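Local structure of invasion-associated protein B (Bartonella henselae, 3DTD) at residues C[82-88]-C[100-104]; C[59-63]-C[75-79]; C[48-52]-C[148-152]; C[69-73]-C[115-119]; C[64-68]-C[162-166]. The protein is of unknown function but probably takes part in the invasion of host cells by Bartonella. One frame throughout, in Å; residues are numbered along the deposited sequence.

Interaction 1: C[82-88]-C[100-104]; sequences ILVSKPV and ETGIR
Val-84 and Ile-103 are joined through water W 1, which three backbone groups hold at once: it donates to the carbonyl oxygens of Val-84 and Lys-86 and accepts from N of Ile-103, each at 2.9 Å. Water W 2 donates to Ile-103 O and makes a weak bond to Val-84 O, so that one carbonyl receives both waters. They stand where direct pairing has ended. Just beyond, Val-88 and Thr-101 form an antiparallel hydrogen-bonded pair: Val-88 N reaches Thr-101 O at 2.6 Å, and Thr-101 N answers to Val-88 O at 3.0 Å in a nearly straight bond (176°). This pair belongs to the hairpin of strands 88-92 and 98-101, at the edge of the four-stranded sheet. The apolar part is built round Ile-103. With its CG2 anti to the backbone N and CG1 beside it (chi1 -66°), both branches arrive at the same methyl: CG2 and CD1 each lie 3.8 Å from CG2 of Val-84. CD1 also meets Ile-82 CG2 at 3.8 Å, and the Ile-103 chain crosses both neighbours at about a right angle. At the outer end, Pro-87 CB rests on Glu-100 CG at 3.8 Å. Thr-101 turns its hydroxyl elsewhere, to Pro-114 O, and Val-84 packs on Val-84 of the second subunit. The chemistry thus changes along the contact, from paired strands to a loop whose polar backbone is joined across by water while its methyl groups pack directly.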
# COMPACT_ATOMS: atom_id res chain seq x y z
N ILE C 82 -12.74 4.17 33.33
CA ILE C 82 -13.30 4.89 34.47
C ILE C 82 -14.35 4.02 35.16
O ILE C 82 -15.22 3.45 34.50
CB ILE C 82 -13.92 6.27 34.04
CG1 ILE C 82 -12.86 7.16 33.37
CG2 ILE C 82 -14.58 7.00 35.21
CD1 ILE C 82 -11.58 7.34 34.16
N LEU C 83 -14.25 3.93 36.48
CA LEU C 83 -15.22 3.22 37.32
C LEU C 83 -16.60 3.85 37.22
O LEU C 83 -16.85 4.96 37.71
CB LEU C 83 -14.75 3.14 38.77
CG LEU C 83 -15.54 2.29 39.76
CD1 LEU C 83 -15.69 0.86 39.27
CD2 LEU C 83 -14.85 2.30 41.09
N VAL C 84 -17.49 3.11 36.58
CA VAL C 84 -18.82 3.55 36.18
C VAL C 84 -19.80 3.69 37.35
O VAL C 84 -20.75 4.48 37.29
CB VAL C 84 -19.32 2.58 35.07
CG1 VAL C 84 -20.65 1.92 35.40
CG2 VAL C 84 -19.27 3.24 33.69
N SER C 85 -19.53 2.95 38.43
CA SER C 85 -20.40 2.93 39.60
C SER C 85 -20.18 4.14 40.51
O SER C 85 -21.06 4.51 41.28
CB SER C 85 -20.21 1.62 40.39
OG SER C 85 -18.85 1.41 40.73
N LYS C 86 -19.00 4.75 40.40
CA LYS C 86 -18.66 5.94 41.17
C LYS C 86 -18.88 7.20 40.32
O LYS C 86 -18.73 7.15 39.10
CB LYS C 86 -17.22 5.84 41.70
CG LYS C 86 -17.07 4.80 42.81
CD LYS C 86 -15.79 5.00 43.61
CE LYS C 86 -16.00 5.93 44.80
NZ LYS C 86 -16.84 5.31 45.87
N PRO C 87 -19.25 8.33 40.97
CA PRO C 87 -19.67 9.51 40.20
C PRO C 87 -18.55 10.30 39.53
O PRO C 87 -17.37 10.14 39.85
CB PRO C 87 -20.37 10.39 41.26
CG PRO C 87 -20.43 9.57 42.51
CD PRO C 87 -19.31 8.60 42.41
N VAL C 88 -18.95 11.14 38.57
CA VAL C 88 -18.06 12.11 37.95
C VAL C 88 -18.41 13.48 38.53
O VAL C 88 -19.55 13.94 38.42
CB VAL C 88 -18.19 12.11 36.40
CG1 VAL C 88 -17.36 13.24 35.77
CG2 VAL C 88 -17.76 10.76 35.82
N GLU C 100 -22.45 16.73 40.76
CA GLU C 100 -22.10 15.32 40.76
C GLU C 100 -23.08 14.53 39.90
O GLU C 100 -24.29 14.55 40.12
CB GLU C 100 -22.06 14.77 42.19
CG GLU C 100 -20.83 13.92 42.45
CD GLU C 100 -20.65 13.58 43.90
OE1 GLU C 100 -19.61 13.98 44.48
OE2 GLU C 100 -21.54 12.91 44.48
N THR C 101 -22.53 13.87 38.88
CA THR C 101 -23.32 13.10 37.92
C THR C 101 -22.54 11.82 37.57
O THR C 101 -21.51 11.55 38.16
CB THR C 101 -23.69 13.96 36.65
OG1 THR C 101 -24.32 13.14 35.66
CG2 THR C 101 -22.45 14.63 36.05
N GLY C 102 -23.05 11.03 36.63
CA GLY C 102 -22.41 9.77 36.28
C GLY C 102 -22.42 9.43 34.80
O GLY C 102 -23.12 10.07 34.02
N ILE C 103 -21.61 8.44 34.43
CA ILE C 103 -21.57 7.88 33.07
C ILE C 103 -22.89 7.19 32.76
O ILE C 103 -23.38 6.39 33.56
CB ILE C 103 -20.37 6.90 32.90
CG1 ILE C 103 -19.04 7.66 33.02
CG2 ILE C 103 -20.43 6.15 31.56
CD1 ILE C 103 -17.82 6.77 33.19
N ARG C 104 -23.48 7.52 31.61
CA ARG C 104 -24.71 6.88 31.15
C ARG C 104 -24.39 5.63 30.32
O ARG C 104 -25.03 4.58 30.47
CB ARG C 104 -25.54 7.86 30.32
CG ARG C 104 -26.83 7.28 29.76
CD ARG C 104 -27.86 8.34 29.42
NE ARG C 104 -29.16 7.73 29.14
CZ ARG C 104 -29.58 7.36 27.93
NH1 ARG C 104 -28.81 7.54 26.86
NH2 ARG C 104 -30.78 6.81 27.79
O HOH W 1 -20.07 7.22 36.52
O HOH W 2 -23.83 5.49 36.31

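Interaction 2: C[59-63]-C[75-79]; sequences VVAMS and NLTVP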
# COMPACT_ATOMS: atom_id res chain seq x y z
N VAL C 59 -8.93 13.21 24.70
CA VAL C 59 -9.06 12.56 26.00
C VAL C 59 -10.42 12.91 26.63
O VAL C 59 -11.10 12.04 27.18
CB VAL C 59 -7.89 12.94 26.94
CG1 VAL C 59 -7.98 12.23 28.28
CG2 VAL C 59 -6.55 12.63 26.28
N VAL C 60 -10.79 14.18 26.52
CA VAL C 60 -12.06 14.67 27.06
C VAL C 60 -12.73 15.64 26.06
O VAL C 60 -12.04 16.39 25.38
CB VAL C 60 -11.89 15.22 28.53
CG1 VAL C 60 -10.77 16.22 28.61
CG2 VAL C 60 -13.16 15.82 29.07
N ALA C 61 -14.05 15.56 25.95
CA ALA C 61 -14.83 16.41 25.06
C ALA C 61 -16.11 16.88 25.74
O ALA C 61 -16.63 16.21 26.64
CB ALA C 61 -15.15 15.67 23.76
N MET C 62 -16.61 18.04 25.33
CA MET C 62 -17.84 18.59 25.88
C MET C 62 -18.67 19.20 24.77
O MET C 62 -18.15 19.97 23.97
CB MET C 62 -17.53 19.63 26.97
CG MET C 62 -18.77 20.35 27.53
SD MET C 62 -18.51 21.20 29.10
CE MET C 62 -18.47 19.78 30.19
N SER C 63 -19.95 18.84 24.71
CA SER C 63 -20.88 19.40 23.73
C SER C 63 -22.14 19.86 24.45
O SER C 63 -22.68 19.14 25.29
CB SER C 63 -21.21 18.38 22.64
OG SER C 63 -21.75 19.02 21.49
N ASN C 75 -23.54 16.80 26.76
CA ASN C 75 -22.74 15.63 27.09
C ASN C 75 -21.26 15.91 27.27
O ASN C 75 -20.65 16.69 26.54
CB ASN C 75 -22.93 14.54 26.04
CG ASN C 75 -24.31 13.91 26.09
OD1 ASN C 75 -24.72 13.35 27.11
ND2 ASN C 75 -25.04 14.00 24.99
N LEU C 76 -20.68 15.23 28.26
CA LEU C 76 -19.26 15.21 28.49
C LEU C 76 -18.73 13.83 28.10
O LEU C 76 -19.30 12.82 28.50
CB LEU C 76 -18.97 15.52 29.96
CG LEU C 76 -17.56 15.44 30.53
CD1 LEU C 76 -16.70 16.59 30.03
CD2 LEU C 76 -17.63 15.46 32.05
N THR C 77 -17.67 13.80 27.29
CA THR C 77 -17.02 12.55 26.92
C THR C 77 -15.74 12.40 27.73
O THR C 77 -14.88 13.28 27.70
CB THR C 77 -16.71 12.48 25.41
OG1 THR C 77 -17.90 12.77 24.66
CG2 THR C 77 -16.21 11.10 25.02
N VAL C 78 -15.63 11.31 28.48
CA VAL C 78 -14.47 11.04 29.34
C VAL C 78 -13.75 9.77 28.84
O VAL C 78 -14.31 9.04 28.02
CB VAL C 78 -14.87 10.93 30.87
CG1 VAL C 78 -15.48 12.25 31.37
CG2 VAL C 78 -15.81 9.77 31.13
N PRO C 79 -12.50 9.52 29.30
CA PRO C 79 -11.77 8.32 28.84
C PRO C 79 -12.38 6.97 29.22
O PRO C 79 -13.26 6.90 30.09
CB PRO C 79 -10.40 8.46 29.52
CG PRO C 79 -10.28 9.86 29.91
CD PRO C 79 -11.67 10.33 30.20
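Leu-76 reaches across to Val-60, Ala-61 and Met-62 of the neighbouring strand, and its chain can be followed atom by atom. CB and CG both pass 4.1 Å from Ala-61 O. With CG anti to the backbone N (chi1 174°), the next step carries the terminal CD1 to 3.4 Å from Ala-61 O and 3.7 Å from both CG2 of Val-60 and CE of Met-62. The bend of Met-62 at chi3 (-75°) turns its terminal methyl to this meeting. The backbones run antiparallel. Ala-61 with Thr-77 and Ser-63 with Asn-75 are hydrogen-bonded pairs, the shortest bond going from Thr-77 N to Ala-61 O at 2.7 Å, while Met-62 with Leu-76 is the non-hydrogen-bonded pair between them. Near Pro-79, Val-59 CG1 touches Pro-79 CG at 3.7 Å; here Val-59 and Val-60 both face Glu-51 and form a classic beta bulge. Leu-131 and Leu-133 of strand 130-136 lie on the face that carries Val-60, Met-62 and Leu-76. This is a beta hairpin in the middle of an antiparallel sheet, its apolar face turned to a second sheet, as in the beta sandwiches of the E-set clan.

Interaction 3: C[48-52]-C[148-152]; sequences HRQEV and LFVQL
The carboxylate of Glu-51 lies between the guanidinium group of Arg-49 and the amide of Gln-151, which approach it from opposite faces. Arg-49 comes side-on in a two-nitrogen salt bridge, one nitrogen for each oxygen: NE to Glu-51 OE2 at 2.8 Å and NH2 to Glu-51 OE1 at 3.0 Å. The OE2 oxygen lies in the guanidinium plane, yet both nitrogens stand above the plane of the carboxylate. From the other side, Gln-151 gives its backbone N to Glu-51 OE2 at 2.9 Å and its side-chain NE2 to Glu-51 OE1 at 3.1 Å; carboxylate and amide planes are inclined by 42°. Each oxygen therefore has two donors, which fix the rotation of the group and probably stabilise its negative charge. A fold at chi2 of Glu-51 (-71°) brings the carboxylate round to these partners. Alongside, Arg-49 and Val-150 slide past each other in opposite directions, with Arg-49 CG 3.9 Å from Val-150 CG1. Outside the segments, Arg-49 NH1 bonds to Leu-31 O and a glycerol oxygen adds to Glu-51 OE1, while Gln-151 OE1 takes the backbone N of Thr-28 of the third subunit. The segment axes pass at 7.4 Å with their directions 123° apart, so no strand pairing occurs here. The arrangement is a salt bridge within strand 42-52 whose carboxylate takes two hydrogen bonds from strand 144-151, a buried polar tie between the two facing sheets of a beta sandwich.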
# COMPACT_ATOMS: atom_id res chain seq x y z
N HIS C 48 -19.19 23.46 21.49
CA HIS C 48 -18.32 22.31 21.79
C HIS C 48 -16.83 22.60 21.93
O HIS C 48 -16.33 23.61 21.43
CB HIS C 48 -18.56 21.16 20.80
CG HIS C 48 -18.30 21.52 19.37
ND1 HIS C 48 -17.12 21.20 18.73
CD2 HIS C 48 -19.06 22.17 18.47
CE1 HIS C 48 -17.18 21.63 17.48
NE2 HIS C 48 -18.34 22.23 17.30
N ARG C 49 -16.15 21.70 22.63
CA ARG C 49 -14.74 21.80 22.97
C ARG C 49 -14.14 20.40 23.17
O ARG C 49 -14.72 19.57 23.87
CB ARG C 49 -14.58 22.64 24.25
CG ARG C 49 -13.21 22.57 24.91
CD ARG C 49 -12.31 23.69 24.43
NE ARG C 49 -10.90 23.40 24.67
CZ ARG C 49 -9.93 23.54 23.77
NH1 ARG C 49 -10.19 23.98 22.54
NH2 ARG C 49 -8.69 23.25 24.11
N GLN C 50 -13.01 20.13 22.57
CA GLN C 50 -12.30 18.95 22.95
C GLN C 50 -10.94 19.24 23.47
O GLN C 50 -10.36 20.20 23.13
CB GLN C 50 -12.31 17.91 21.86
CG GLN C 50 -11.58 18.26 20.68
CD GLN C 50 -11.91 17.39 19.53
OE1 GLN C 50 -11.28 17.46 18.52
NE2 GLN C 50 -12.89 16.56 19.68
N GLU C 51 -10.47 18.39 24.34
CA GLU C 51 -9.13 18.49 24.91
C GLU C 51 -8.28 17.30 24.48
O GLU C 51 -8.75 16.16 24.44
CB GLU C 51 -9.18 18.59 26.44
CG GLU C 51 -10.13 19.65 27.01
CD GLU C 51 -9.67 21.10 26.79
OE1 GLU C 51 -8.52 21.34 26.37
OE2 GLU C 51 -10.48 22.01 27.06
N VAL C 52 -7.02 17.58 24.14
CA VAL C 52 -6.10 16.57 23.65
C VAL C 52 -4.87 16.44 24.56
O VAL C 52 -4.58 17.33 25.35
CB VAL C 52 -5.65 16.83 22.17
CG1 VAL C 52 -6.86 16.92 21.24
CG2 VAL C 52 -4.79 18.09 22.05
N LEU C 148 -7.91 16.00 34.94
CA LEU C 148 -8.65 16.33 33.72
C LEU C 148 -9.54 17.56 33.91
O LEU C 148 -10.06 17.80 35.00
CB LEU C 148 -9.48 15.14 33.25
CG LEU C 148 -8.98 14.18 32.17
CD1 LEU C 148 -7.50 13.82 32.28
CD2 LEU C 148 -9.84 12.93 32.22
N PHE C 149 -9.71 18.33 32.84
CA PHE C 149 -10.46 19.58 32.86
C PHE C 149 -10.96 19.94 31.47
O PHE C 149 -10.51 19.38 30.47
CB PHE C 149 -9.61 20.74 33.43
CG PHE C 149 -8.25 20.85 32.82
CD1 PHE C 149 -8.06 21.53 31.62
CD2 PHE C 149 -7.14 20.27 33.44
CE1 PHE C 149 -6.80 21.62 31.05
CE2 PHE C 149 -5.89 20.35 32.87
CZ PHE C 149 -5.72 21.02 31.68
N VAL C 150 -11.91 20.88 31.43
CA VAL C 150 -12.30 21.54 30.19
C VAL C 150 -11.96 23.03 30.36
O VAL C 150 -12.34 23.64 31.35
CB VAL C 150 -13.81 21.34 29.88
CG1 VAL C 150 -14.21 22.07 28.61
CG2 VAL C 150 -14.14 19.86 29.74
N GLN C 151 -11.21 23.58 29.41
CA GLN C 151 -10.84 24.99 29.45
C GLN C 151 -12.02 25.85 29.02
O GLN C 151 -12.69 25.55 28.04
CB GLN C 151 -9.63 25.26 28.55
CG GLN C 151 -8.37 24.51 28.94
CD GLN C 151 -7.21 24.80 28.01
OE1 GLN C 151 -6.50 25.79 28.18
NE2 GLN C 151 -7.02 23.93 27.03
N LEU C 152 -12.27 26.92 29.78
CA LEU C 152 -13.48 27.73 29.62
C LEU C 152 -13.28 29.06 28.88
O LEU C 152 -14.21 29.86 28.81
CB LEU C 152 -14.15 27.96 30.98
CG LEU C 152 -14.60 26.74 31.77
CD1 LEU C 152 -15.00 27.14 33.19
CD2 LEU C 152 -15.74 25.98 31.07

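Interaction 4: C[69-73]-C[115-119]; sequences DGVVS and IVFDK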
# COMPACT_ATOMS: atom_id res chain seq x y z
N ASP C 69 -36.08 26.96 27.44
CA ASP C 69 -36.38 27.56 28.74
C ASP C 69 -35.16 28.21 29.42
O ASP C 69 -35.24 28.65 30.57
CB ASP C 69 -37.04 26.54 29.67
CG ASP C 69 -36.17 25.32 29.93
OD1 ASP C 69 -35.80 24.61 28.96
OD2 ASP C 69 -35.87 25.05 31.12
N GLY C 70 -34.04 28.26 28.70
CA GLY C 70 -32.83 28.94 29.18
C GLY C 70 -31.81 28.07 29.89
O GLY C 70 -30.77 28.56 30.35
N VAL C 71 -32.10 26.77 29.99
CA VAL C 71 -31.19 25.81 30.63
C VAL C 71 -30.13 25.28 29.63
O VAL C 71 -30.43 25.05 28.45
CB VAL C 71 -31.98 24.68 31.38
CG1 VAL C 71 -32.80 23.81 30.43
CG2 VAL C 71 -31.06 23.81 32.24
N VAL C 72 -28.90 25.13 30.10
CA VAL C 72 -27.80 24.62 29.29
C VAL C 72 -27.56 23.14 29.61
O VAL C 72 -27.29 22.78 30.76
CB VAL C 72 -26.53 25.48 29.50
CG1 VAL C 72 -25.30 24.83 28.91
CG2 VAL C 72 -26.72 26.88 28.92
N SER C 73 -27.66 22.27 28.60
CA SER C 73 -27.47 20.83 28.79
C SER C 73 -26.67 20.19 27.65
O SER C 73 -26.52 20.78 26.58
CB SER C 73 -28.82 20.12 28.96
OG SER C 73 -29.51 20.00 27.73
N ILE C 115 -24.89 16.09 31.25
CA ILE C 115 -24.73 17.24 32.12
C ILE C 115 -25.88 18.23 31.92
O ILE C 115 -26.31 18.46 30.79
CB ILE C 115 -23.37 17.95 31.90
CG1 ILE C 115 -22.97 17.87 30.42
CG2 ILE C 115 -22.30 17.30 32.77
CD1 ILE C 115 -22.01 18.93 29.95
N VAL C 116 -26.39 18.76 33.03
CA VAL C 116 -27.39 19.82 33.01
C VAL C 116 -26.90 20.93 33.94
O VAL C 116 -26.59 20.68 35.11
CB VAL C 116 -28.79 19.31 33.47
CG1 VAL C 116 -29.77 20.45 33.63
CG2 VAL C 116 -29.35 18.29 32.48
N PHE C 117 -26.81 22.15 33.42
CA PHE C 117 -26.36 23.31 34.19
C PHE C 117 -27.51 24.27 34.49
O PHE C 117 -28.17 24.74 33.56
CB PHE C 117 -25.25 24.06 33.45
CG PHE C 117 -24.07 23.21 33.08
CD1 PHE C 117 -23.66 23.09 31.75
CD2 PHE C 117 -23.34 22.53 34.05
CE1 PHE C 117 -22.56 22.32 31.41
CE2 PHE C 117 -22.24 21.75 33.72
CZ PHE C 117 -21.85 21.65 32.39
N ASP C 118 -27.73 24.56 35.77
CA ASP C 118 -28.70 25.59 36.16
C ASP C 118 -28.14 27.00 35.97
O ASP C 118 -26.94 27.16 35.68
CB ASP C 118 -29.23 25.38 37.59
CG ASP C 118 -28.13 25.27 38.64
OD1 ASP C 118 -27.21 26.12 38.69
OD2 ASP C 118 -28.19 24.34 39.46
N LYS C 119 -28.99 28.02 36.14
CA LYS C 119 -28.63 29.43 35.94
C LYS C 119 -27.39 29.86 36.72
O LYS C 119 -26.56 30.62 36.20
CB LYS C 119 -29.80 30.35 36.33
CG LYS C 119 -31.17 29.96 35.77
CD LYS C 119 -31.37 30.41 34.33
CE LYS C 119 -32.75 30.01 33.82
NZ LYS C 119 -32.96 30.38 32.39
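The ring of Phe-117 meets Val-72 at its edge: CG1 of Val-72 lies in the ring plane, 3.7 Å from CD1. The ring of Tyr-121 also meets it, the two planes about 15° apart, and Val-122 and Leu-125 of helix 119-127 touch the phenyl group. Phe-117 CG stands beside its own backbone N (chi1 -56°), which holds the start of the ring close to the carbonyl of Val-72. That carbonyl oxygen accepts the backbone N of Phe-117 at 2.8 Å, in a bond that is nearly straight (169°). Val-72 and Phe-117 thus form an antiparallel hydrogen-bonded pair. Ser-73 and Val-116 follow as a non-hydrogen-bonded pair, in which Ser-73 CA makes a CA-H...O contact with Ile-115 O at 3.3 Å; the Ser-73 hydroxyl bonds instead to Asn-67. Toward the end of the pairing, CG2 of Val-71 lies 3.3 Å from Phe-117 O and 3.9 Å from Val-116 CG1. Beyond it Lys-119, bent at chi2 and then extended, reaches back to the turn, where NZ makes only a weak bond to Asp-69 O at 3.4 Å. Asp-118 N-caps the helix through its OD1 and the backbone N of Tyr-121. The whole is a strand-to-helix junction: antiparallel pairing ends, the N-cap follows, and the new helix covers the apolar face bearing Val-72 and Phe-117.

Interaction 5: C[64-68]-C[162-166]; sequences VVLNA and LIALQ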
# COMPACT_ATOMS: atom_id res chain seq x y z
N VAL C 64 -22.61 21.06 24.11
CA VAL C 64 -23.62 21.76 24.90
C VAL C 64 -24.63 22.53 24.03
O VAL C 64 -24.25 23.14 23.03
CB VAL C 64 -22.92 22.65 25.99
CG1 VAL C 64 -23.46 24.07 26.06
CG2 VAL C 64 -22.97 21.96 27.35
N VAL C 65 -25.91 22.45 24.39
CA VAL C 65 -26.98 23.22 23.74
C VAL C 65 -27.70 24.13 24.73
O VAL C 65 -27.70 23.88 25.93
CB VAL C 65 -28.03 22.32 23.01
CG1 VAL C 65 -27.41 21.62 21.82
CG2 VAL C 65 -28.68 21.31 23.96
N LEU C 66 -28.30 25.19 24.19
CA LEU C 66 -29.14 26.10 24.96
C LEU C 66 -30.61 25.73 24.70
O LEU C 66 -31.10 25.87 23.57
CB LEU C 66 -28.89 27.54 24.53
CG LEU C 66 -29.11 28.77 25.43
CD1 LEU C 66 -29.72 29.87 24.59
CD2 LEU C 66 -29.93 28.54 26.71
N ASN C 67 -31.29 25.26 25.74
CA ASN C 67 -32.69 24.86 25.62
C ASN C 67 -33.63 26.05 25.65
O ASN C 67 -33.26 27.14 26.11
CB ASN C 67 -33.06 23.84 26.69
CG ASN C 67 -32.23 22.58 26.61
OD1 ASN C 67 -32.38 21.78 25.69
ND2 ASN C 67 -31.34 22.39 27.58
N ALA C 68 -34.86 25.82 25.16
CA ALA C 68 -35.89 26.86 25.01
C ALA C 68 -36.24 27.62 26.29
O ALA C 68 -36.64 28.78 26.23
CB ALA C 68 -37.15 26.24 24.39
N LEU C 162 -24.95 31.54 21.03
CA LEU C 162 -26.01 30.53 21.11
C LEU C 162 -27.37 31.14 21.47
O LEU C 162 -28.40 30.68 20.96
CB LEU C 162 -25.62 29.43 22.11
CG LEU C 162 -25.45 28.00 21.60
CD1 LEU C 162 -24.51 27.88 20.42
CD2 LEU C 162 -25.02 27.09 22.73
N ILE C 163 -27.36 32.15 22.33
CA ILE C 163 -28.56 32.91 22.69
C ILE C 163 -29.07 33.69 21.48
O ILE C 163 -30.27 33.69 21.19
CB ILE C 163 -28.29 33.85 23.91
CG1 ILE C 163 -28.00 33.02 25.17
CG2 ILE C 163 -29.48 34.77 24.18
CD1 ILE C 163 -27.23 33.75 26.25
N ALA C 164 -28.14 34.33 20.77
CA ALA C 164 -28.43 35.09 19.55
C ALA C 164 -28.96 34.24 18.39
O ALA C 164 -29.78 34.71 17.60
CB ALA C 164 -27.20 35.87 19.11
N LEU C 165 -28.49 32.99 18.30
CA LEU C 165 -28.95 32.07 17.26
C LEU C 165 -30.35 31.51 17.53
O LEU C 165 -31.05 31.09 16.61
CB LEU C 165 -27.94 30.93 17.05
CG LEU C 165 -26.67 31.27 16.27
CD1 LEU C 165 -25.55 30.29 16.60
CD2 LEU C 165 -26.91 31.33 14.76
N GLN C 166 -30.76 31.50 18.81
CA GLN C 166 -32.11 31.11 19.20
C GLN C 166 -33.15 32.13 18.77
O GLN C 166 -34.26 31.77 18.37
CB GLN C 166 -32.20 30.90 20.72
CG GLN C 166 -32.08 29.45 21.17
CD GLN C 166 -32.81 29.18 22.47
OE1 GLN C 166 -32.93 30.05 23.34
NE2 GLN C 166 -33.30 27.95 22.62
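Helix 155-168 packs against the end of strand 58-66, with Leu-66 as the side chain that meets the helix. The short axes lie 9.1 Å apart and their directions differ by 46°. The methyl CD1 of Leu-66 touches three residues of the helix: it is 3.6 Å from Ile-163 CG1, 3.9 Å from the backbone oxygen of Leu-162 and 3.4 Å from Gln-166 OE1. Leu-66 has CG anti to its backbone N (chi1 -153°), which extends the chain from the strand toward the helix. There it crosses Gln-166 at about a right angle and Ile-163 more obliquely. Leu-162, one turn before Gln-166, points back at the strand; its CD2 lies 4.0 Å from Val-64 O and 4.3 Å from CB of Leu-66. The amide of Gln-166 comes over the end of the strand, with NE2 3.2 Å from Leu-66 O, but the angle is too poor for a hydrogen bond. The turn that follows has its own polar tie, since Asn-67 ND2 bonds to Val-71 O and to Ser-73 OG. Elsewhere on the helix, Leu-162 reaches Ile-34 and Met-47, and Leu-165 touches Cys-36 and Cys-45, the partners of a disulfide. Helix and sheet are thus fitted together over several strands. Chemically the contact rests on Leu-66 packed against Leu-162, Ile-163 and the side chain of Gln-166, whose amide lies against the leucine methyl without a hydrogen bond to the strand, so the join is probably held mainly by burial of side chains.

From the N terminus, strand 42-52 opens interaction 3, which closes the long loop to 148-152 and joins the two sheets. Inside that loop interaction 2 closes a hairpin between strands 58-66 and 72-78, and in series after it interaction 1 closes the shorter loop from 82-88 to 100-104, near the second subunit. Interaction 4, from 69-73 to 115-119, encloses interaction 1 and crosses interaction 2, adding strand 110-117 to the hairpin's sheet. Interaction 5 brings the C-terminal helix to strand 58-66; its loop contains interactions 1 and 4 and crosses interactions 2 and 3. Interactions 2 and 3 also touch directly, through adjacent strands, as do 4 and 5.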